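Side-chain contacts in protein E3 homolog (Yaba-like disease virus, PDB 1SFU), which binds left-handed Z-DNA through its N-terminal Zalpha domain and probably recognises Z-RNA to help the virus escape antiviral responses triggered by double-stranded RNA: residues C[8-13]-C[47-52]; C[57-62]-C[67-72]. All blocks are in the same frame, centred on the assembly; numbering follows the deposited sequence.

Contact 1: C[8-13]-C[47-52]; sequences VNDAEI and NQQLYK. With nucleotides of chain A.
In the winged helix-turn-helix of this Zalpha domain, the recognition helix, 43-55, leans with its Q49 on D10 and I13, where the chain enters helix 11-22. The amide of Q49 carries the contact: NE2 comes to 3.6 Å from CB of D10, while higher up the same side chain CG lies 4.1 Å from CB of I13, the side chains of Q49 and I13 crossing at about a right angle. A bend at chi2 (-42°) keeps the Q49 amide close to the start of helix 11-22 instead of letting it run straight out. F14 and V17 of that helix also touch Q49, which is buried.

Polar traffic between the segments goes through water. One water lies 2.8 Å from OE1 of Q48 and has weaker links to OD1 of D10 and NE2 of Q49; a second lies between the same two oxygens, though the waters have too few protons for every acceptor in reach. The other end of the Q48 amide turns to the DNA, and NE2 gives a nearly straight bond (166°) to OP1 of DC6 of chain A at 2.7 Å.

N47 and Y51 hold two more phosphates of the same DNA strand. ND2 of N47 donates to OP1 of DG5 of chain A at 2.6 Å. The Y51 hydroxyl donates to OP1 of DC4 of chain A, also at 2.6 Å, with that oxygen in the plane of the ring. C8 of DG5 sits 3.3 Å above the centre of one Y51 ring face, and W69 meets the tyrosine edge-to-face.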
# COMPACT_ATOMS: atom_id res chain seq x y z
N VAL C 8 -14.01 -19.27 -9.22
CA VAL C 8 -13.92 -19.13 -7.77
C VAL C 8 -13.06 -17.90 -7.45
O VAL C 8 -11.84 -18.00 -7.32
CB VAL C 8 -13.30 -20.38 -7.15
N ASN C 9 -13.71 -16.75 -7.33
CA ASN C 9 -13.03 -15.49 -7.05
C ASN C 9 -12.15 -15.53 -5.80
O ASN C 9 -11.26 -16.37 -5.68
CB ASN C 9 -14.05 -14.36 -6.94
N ASP C 10 -12.42 -14.62 -4.87
CA ASP C 10 -11.65 -14.55 -3.63
C ASP C 10 -12.35 -15.27 -2.48
O ASP C 10 -11.73 -15.58 -1.45
CB ASP C 10 -11.41 -13.09 -3.23
CG ASP C 10 -10.70 -12.30 -4.32
OD1 ASP C 10 -9.66 -12.76 -4.83
OD2 ASP C 10 -11.18 -11.20 -4.66
N ALA C 11 -13.64 -15.55 -2.65
CA ALA C 11 -14.44 -16.22 -1.63
C ALA C 11 -13.84 -17.55 -1.15
O ALA C 11 -13.94 -17.90 0.02
CB ALA C 11 -15.86 -16.46 -2.14
N GLU C 12 -13.21 -18.28 -2.06
CA GLU C 12 -12.62 -19.55 -1.69
C GLU C 12 -11.36 -19.32 -0.87
O GLU C 12 -10.98 -20.14 -0.03
CB GLU C 12 -12.32 -20.38 -2.94
CG GLU C 12 -11.95 -21.83 -2.64
CD GLU C 12 -10.47 -22.02 -2.43
OE1 GLU C 12 -10.06 -23.12 -2.00
OE2 GLU C 12 -9.70 -21.06 -2.72
N ILE C 13 -10.71 -18.19 -1.11
CA ILE C 13 -9.49 -17.84 -0.38
C ILE C 13 -9.95 -17.44 1.02
O ILE C 13 -9.40 -17.89 2.02
CB ILE C 13 -8.77 -16.65 -1.04
CG1 ILE C 13 -8.81 -16.80 -2.56
CG2 ILE C 13 -7.33 -16.59 -0.54
CD1 ILE C 13 -8.35 -15.56 -3.31
N ASN C 47 -3.61 -11.42 2.83
CA ASN C 47 -3.87 -10.18 3.58
C ASN C 47 -5.23 -9.58 3.24
O ASN C 47 -5.94 -9.09 4.12
CB ASN C 47 -2.78 -9.13 3.31
CG ASN C 47 -1.59 -9.28 4.24
OD1 ASN C 47 -1.74 -9.63 5.41
ND2 ASN C 47 -0.40 -8.99 3.72
N GLN C 48 -5.59 -9.59 1.96
CA GLN C 48 -6.88 -9.04 1.56
C GLN C 48 -8.00 -9.71 2.34
O GLN C 48 -8.97 -9.07 2.72
CB GLN C 48 -7.10 -9.25 0.05
CG GLN C 48 -6.22 -8.38 -0.84
CD GLN C 48 -6.46 -8.66 -2.31
OE1 GLN C 48 -6.37 -9.80 -2.75
NE2 GLN C 48 -6.75 -7.61 -3.08
N GLN C 49 -7.86 -11.01 2.60
CA GLN C 49 -8.87 -11.75 3.35
C GLN C 49 -8.75 -11.57 4.86
O GLN C 49 -9.76 -11.45 5.56
CB GLN C 49 -8.81 -13.23 2.99
CG GLN C 49 -9.05 -13.50 1.50
CD GLN C 49 -10.17 -12.64 0.93
OE1 GLN C 49 -11.28 -12.61 1.46
NE2 GLN C 49 -9.88 -11.94 -0.16
N LEU C 50 -7.52 -11.55 5.37
CA LEU C 50 -7.30 -11.37 6.80
C LEU C 50 -7.92 -10.08 7.32
O LEU C 50 -8.56 -10.08 8.37
CB LEU C 50 -5.81 -11.40 7.12
CG LEU C 50 -5.14 -12.77 7.18
CD1 LEU C 50 -3.64 -12.59 7.33
CD2 LEU C 50 -5.71 -13.57 8.34
N TYR C 51 -7.74 -8.98 6.59
CA TYR C 51 -8.32 -7.72 7.04
C TYR C 51 -9.84 -7.71 6.90
O TYR C 51 -10.52 -7.07 7.70
CB TYR C 51 -7.68 -6.54 6.30
CG TYR C 51 -6.28 -6.25 6.80
CD1 TYR C 51 -5.16 -6.77 6.15
CD2 TYR C 51 -6.08 -5.52 7.96
CE1 TYR C 51 -3.86 -6.56 6.65
CE2 TYR C 51 -4.80 -5.30 8.48
CZ TYR C 51 -3.70 -5.82 7.83
OH TYR C 51 -2.45 -5.61 8.37
N LYS C 52 -10.36 -8.41 5.91
CA LYS C 52 -11.81 -8.49 5.72
C LYS C 52 -12.37 -9.33 6.88
O LYS C 52 -13.42 -9.03 7.44
CB LYS C 52 -12.15 -9.16 4.39
CG LYS C 52 -11.83 -8.34 3.14
CD LYS C 52 -11.97 -9.20 1.88
CE LYS C 52 -11.67 -8.43 0.60
NZ LYS C 52 -12.73 -7.44 0.27
P DG A 5 -0.47 -6.59 0.80
OP1 DG A 5 0.18 -7.65 1.60
OP2 DG A 5 -0.42 -6.66 -0.69
O5' DG A 5 -1.99 -6.52 1.24
C5' DG A 5 -2.83 -5.50 0.71
C4' DG A 5 -4.19 -5.54 1.37
O4' DG A 5 -4.04 -5.34 2.79
C3' DG A 5 -5.12 -4.42 0.90
O3' DG A 5 -6.05 -4.97 -0.04
C2' DG A 5 -5.94 -4.10 2.13
C1' DG A 5 -5.08 -4.54 3.31
N9 DG A 5 -4.47 -3.47 4.08
C8 DG A 5 -4.56 -3.29 5.44
N7 DG A 5 -3.86 -2.27 5.87
C5 DG A 5 -3.28 -1.74 4.73
C6 DG A 5 -2.41 -0.63 4.58
O6 DG A 5 -1.95 0.12 5.46
N1 DG A 5 -2.06 -0.42 3.24
C2 DG A 5 -2.49 -1.20 2.19
N2 DG A 5 -2.04 -0.84 0.97
N3 DG A 5 -3.30 -2.24 2.32
C4 DG A 5 -3.65 -2.45 3.61
P DC A 4 0.73 -5.85 6.40
OP1 DC A 4 -0.39 -6.53 7.11
OP2 DC A 4 1.62 -6.64 5.52
O5' DC A 4 0.18 -4.62 5.56
C5' DC A 4 -1.00 -4.73 4.77
C4' DC A 4 -0.73 -4.25 3.36
O4' DC A 4 -0.39 -2.84 3.36
C3' DC A 4 0.43 -4.97 2.65
O3' DC A 4 0.11 -5.18 1.27
C2' DC A 4 1.56 -3.97 2.74
C1' DC A 4 0.82 -2.65 2.63
N1 DC A 4 1.54 -1.52 3.23
C2 DC A 4 2.23 -0.65 2.40
O2 DC A 4 2.21 -0.86 1.18
N3 DC A 4 2.91 0.39 2.93
C4 DC A 4 2.91 0.58 4.25
N4 DC A 4 3.61 1.63 4.75
C5 DC A 4 2.21 -0.29 5.14
C6 DC A 4 1.54 -1.32 4.59
P DC A 6 -6.24 -4.25 -1.47
OP1 DC A 6 -7.24 -5.04 -2.24
OP2 DC A 6 -4.90 -4.00 -2.05
O5' DC A 6 -6.88 -2.84 -1.08
C5' DC A 6 -7.61 -2.07 -2.04
C4' DC A 6 -6.96 -0.72 -2.23
O4' DC A 6 -7.06 0.04 -1.00
C3' DC A 6 -5.47 -0.75 -2.59
O3' DC A 6 -5.18 0.28 -3.53
C2' DC A 6 -4.79 -0.42 -1.28
C1' DC A 6 -5.78 0.55 -0.67
N1 DC A 6 -5.69 0.66 0.79
C2 DC A 6 -4.95 1.72 1.34
O2 DC A 6 -4.43 2.54 0.58
N3 DC A 6 -4.83 1.81 2.68
C4 DC A 6 -5.41 0.90 3.46
N4 DC A 6 -5.24 1.02 4.78
C5 DC A 6 -6.18 -0.17 2.93
C6 DC A 6 -6.30 -0.26 1.60
O HOH W 1 -7.57 -12.31 -2.59
O HOH W 2 -7.42 -10.36 -4.97

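Contact 2: C[57-62]-C[67-72]. With nucleotides of chain A.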
# COMPACT_ATOMS: atom_id res chain seq x y z
N ASP C 57 -14.86 -9.69 12.83
CA ASP C 57 -14.50 -10.08 14.19
C ASP C 57 -14.08 -11.53 14.41
O ASP C 57 -14.02 -11.99 15.55
CB ASP C 57 -15.65 -9.76 15.14
CG ASP C 57 -16.05 -8.30 15.08
OD1 ASP C 57 -15.14 -7.44 15.16
OD2 ASP C 57 -17.26 -8.02 14.96
N THR C 58 -13.77 -12.25 13.34
CA THR C 58 -13.34 -13.64 13.47
C THR C 58 -11.87 -13.69 13.88
O THR C 58 -11.43 -14.61 14.57
CB THR C 58 -13.51 -14.40 12.15
OG1 THR C 58 -14.89 -14.34 11.75
CG2 THR C 58 -13.09 -15.85 12.30
N VAL C 59 -11.11 -12.69 13.45
CA VAL C 59 -9.68 -12.63 13.76
C VAL C 59 -9.32 -11.24 14.29
O VAL C 59 -10.02 -10.27 14.04
CB VAL C 59 -8.84 -12.93 12.50
CG1 VAL C 59 -8.99 -11.78 11.50
CG2 VAL C 59 -7.38 -13.14 12.87
N LYS C 60 -8.23 -11.16 15.04
CA LYS C 60 -7.76 -9.90 15.60
C LYS C 60 -6.29 -9.72 15.25
O LYS C 60 -5.47 -10.62 15.46
CB LYS C 60 -7.95 -9.91 17.13
CG LYS C 60 -7.17 -8.84 17.89
CD LYS C 60 -7.65 -7.44 17.56
CE LYS C 60 -6.72 -6.37 18.16
NZ LYS C 60 -7.19 -4.99 17.84
N MET C 61 -5.96 -8.56 14.70
CA MET C 61 -4.58 -8.26 14.29
C MET C 61 -3.84 -7.44 15.33
O MET C 61 -4.42 -6.55 15.94
CB MET C 61 -4.59 -7.50 12.95
CG MET C 61 -3.22 -7.17 12.37
SD MET C 61 -2.40 -5.71 13.08
CE MET C 61 -3.10 -4.44 12.07
N VAL C 62 -2.57 -7.75 15.53
CA VAL C 62 -1.72 -7.03 16.48
C VAL C 62 -0.56 -6.45 15.67
O VAL C 62 0.28 -7.20 15.16
CB VAL C 62 -1.17 -7.97 17.57
CG1 VAL C 62 -0.04 -7.29 18.33
CG2 VAL C 62 -2.29 -8.35 18.53
N PRO C 67 2.50 -8.02 11.28
CA PRO C 67 1.31 -8.20 12.13
C PRO C 67 1.04 -9.66 12.48
O PRO C 67 1.24 -10.56 11.67
CB PRO C 67 0.19 -7.60 11.29
CG PRO C 67 0.91 -6.51 10.50
CD PRO C 67 2.18 -7.22 10.09
N LYS C 68 0.59 -9.89 13.71
CA LYS C 68 0.25 -11.22 14.18
C LYS C 68 -1.28 -11.32 14.17
O LYS C 68 -1.97 -10.36 14.50
CB LYS C 68 0.80 -11.44 15.59
CG LYS C 68 2.33 -11.46 15.62
CD LYS C 68 2.89 -11.37 17.04
CE LYS C 68 4.42 -11.32 16.99
NZ LYS C 68 5.06 -10.92 18.28
N TRP C 69 -1.80 -12.47 13.78
CA TRP C 69 -3.23 -12.66 13.71
C TRP C 69 -3.74 -13.73 14.68
O TRP C 69 -3.30 -14.89 14.63
CB TRP C 69 -3.62 -13.00 12.27
CG TRP C 69 -3.26 -11.91 11.31
CD1 TRP C 69 -2.03 -11.68 10.75
CD2 TRP C 69 -4.12 -10.87 10.82
NE1 TRP C 69 -2.07 -10.55 9.96
CE2 TRP C 69 -3.34 -10.03 9.99
CE3 TRP C 69 -5.47 -10.55 11.02
CZ2 TRP C 69 -3.87 -8.91 9.34
CZ3 TRP C 69 -6.00 -9.43 10.38
CH2 TRP C 69 -5.20 -8.62 9.55
N PHE C 70 -4.66 -13.32 15.55
CA PHE C 70 -5.26 -14.19 16.57
C PHE C 70 -6.73 -14.49 16.26
O PHE C 70 -7.44 -13.66 15.70
CB PHE C 70 -5.24 -13.52 17.95
CG PHE C 70 -3.87 -13.24 18.48
CD1 PHE C 70 -3.10 -12.20 17.96
CD2 PHE C 70 -3.35 -13.99 19.54
CE1 PHE C 70 -1.84 -11.91 18.48
CE2 PHE C 70 -2.09 -13.71 20.06
CZ PHE C 70 -1.33 -12.67 19.53
N LYS C 71 -7.18 -15.67 16.66
CA LYS C 71 -8.57 -16.05 16.48
C LYS C 71 -9.32 -15.26 17.56
O LYS C 71 -8.82 -15.11 18.67
CB LYS C 71 -8.76 -17.55 16.72
CG LYS C 71 -10.22 -17.99 16.72
CD LYS C 71 -10.37 -19.49 16.93
CE LYS C 71 -9.80 -19.93 18.28
NZ LYS C 71 -10.01 -21.38 18.52
N ASN C 72 -10.51 -14.76 17.25
CA ASN C 72 -11.29 -14.01 18.24
C ASN C 72 -11.48 -14.94 19.44
O ASN C 72 -11.98 -16.05 19.28
CB ASN C 72 -12.65 -13.63 17.65
CG ASN C 72 -13.39 -12.62 18.51
OD1 ASN C 72 -13.57 -11.46 18.12
ND2 ASN C 72 -13.82 -13.05 19.69
P DG A 3 6.93 -7.36 6.19
OP1 DG A 3 7.98 -7.93 7.07
OP2 DG A 3 6.15 -8.24 5.30
O5' DG A 3 5.96 -6.50 7.12
C5' DG A 3 4.73 -6.01 6.60
C4' DG A 3 4.02 -5.17 7.64
O4' DG A 3 4.92 -4.15 8.11
C3' DG A 3 2.82 -4.43 7.08
O3' DG A 3 1.65 -5.15 7.50
C2' DG A 3 2.80 -3.13 7.86
C1' DG A 3 4.24 -2.94 8.34
N9 DG A 3 5.01 -1.87 7.69
C8 DG A 3 5.62 -0.82 8.32
N7 DG A 3 6.27 -0.04 7.50
C5 DG A 3 6.07 -0.60 6.25
C6 DG A 3 6.54 -0.20 4.98
O6 DG A 3 7.25 0.78 4.70
N1 DG A 3 6.11 -1.06 3.97
C2 DG A 3 5.32 -2.16 4.16
N2 DG A 3 5.01 -2.86 3.06
N3 DG A 3 4.88 -2.56 5.35
C4 DG A 3 5.29 -1.73 6.34
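M61 lies over the six-membered ring of W69, its CB 3.6 Å from the ring centroid and only 13° off the normal, a CH-pi contact. CG continues across the same face toward the rim. With CG anti to the backbone N (chi1 -178°) and further bends at chi2 and chi3, the chain carries SD onward to a longer Met-aromatic distance of 5.5 Å from that centroid. P67 lies alongside, pointing the same way, with its CB 3.6 Å from CG of M61. V59 also touches the indole, its CG1 3.8 Å from CE3 of W69.

V59, M61 and W69 share one face of the beta hairpin 59-62/68-71, the wing of the winged-helix fold, and L50 and L53 of helix 43-55 pack against W69 and V59 there. K71, on the same face as the tryptophan, gives its NZ to the carbonyl O of L24. Backbone bonds between K60 and F70, and between V62 and K68, zip the antiparallel strands together. Beyond the strand ends, N72 N reaches T58 O at 2.8 Å.

On the other face, CG2 of V62 meets CE1 of F70 at 3.6 Å, and Y29 adds its ring to F70. At the DNA end of the wing, CD of P67 comes within 3.4 Å of O3' of DG3 of chain A.

In the fold
From the N terminus the chain enters helix 11-22, passes through the short strand 29-30 and helix 32-38, and returns along helix 43-55, where contact 1 closes a long, mostly helical loop. Contact 2 opens at D57, the C-prime residue of the Schellman motif that ends this helix, and it closes a short turn between two strands; the contacts therefore follow in series, neither nesting nor crossing. The centres of contact 1 and contact 2 are about 15 Å apart, on opposite sides of the chain's centre. Helix 43-55 joins them: Y51 CZ, on the DNA side, approaches W69 CZ2 to 3.4 Å, and L50 O lies 3.6 Å from V59 CG1, tying recognition helix to wing.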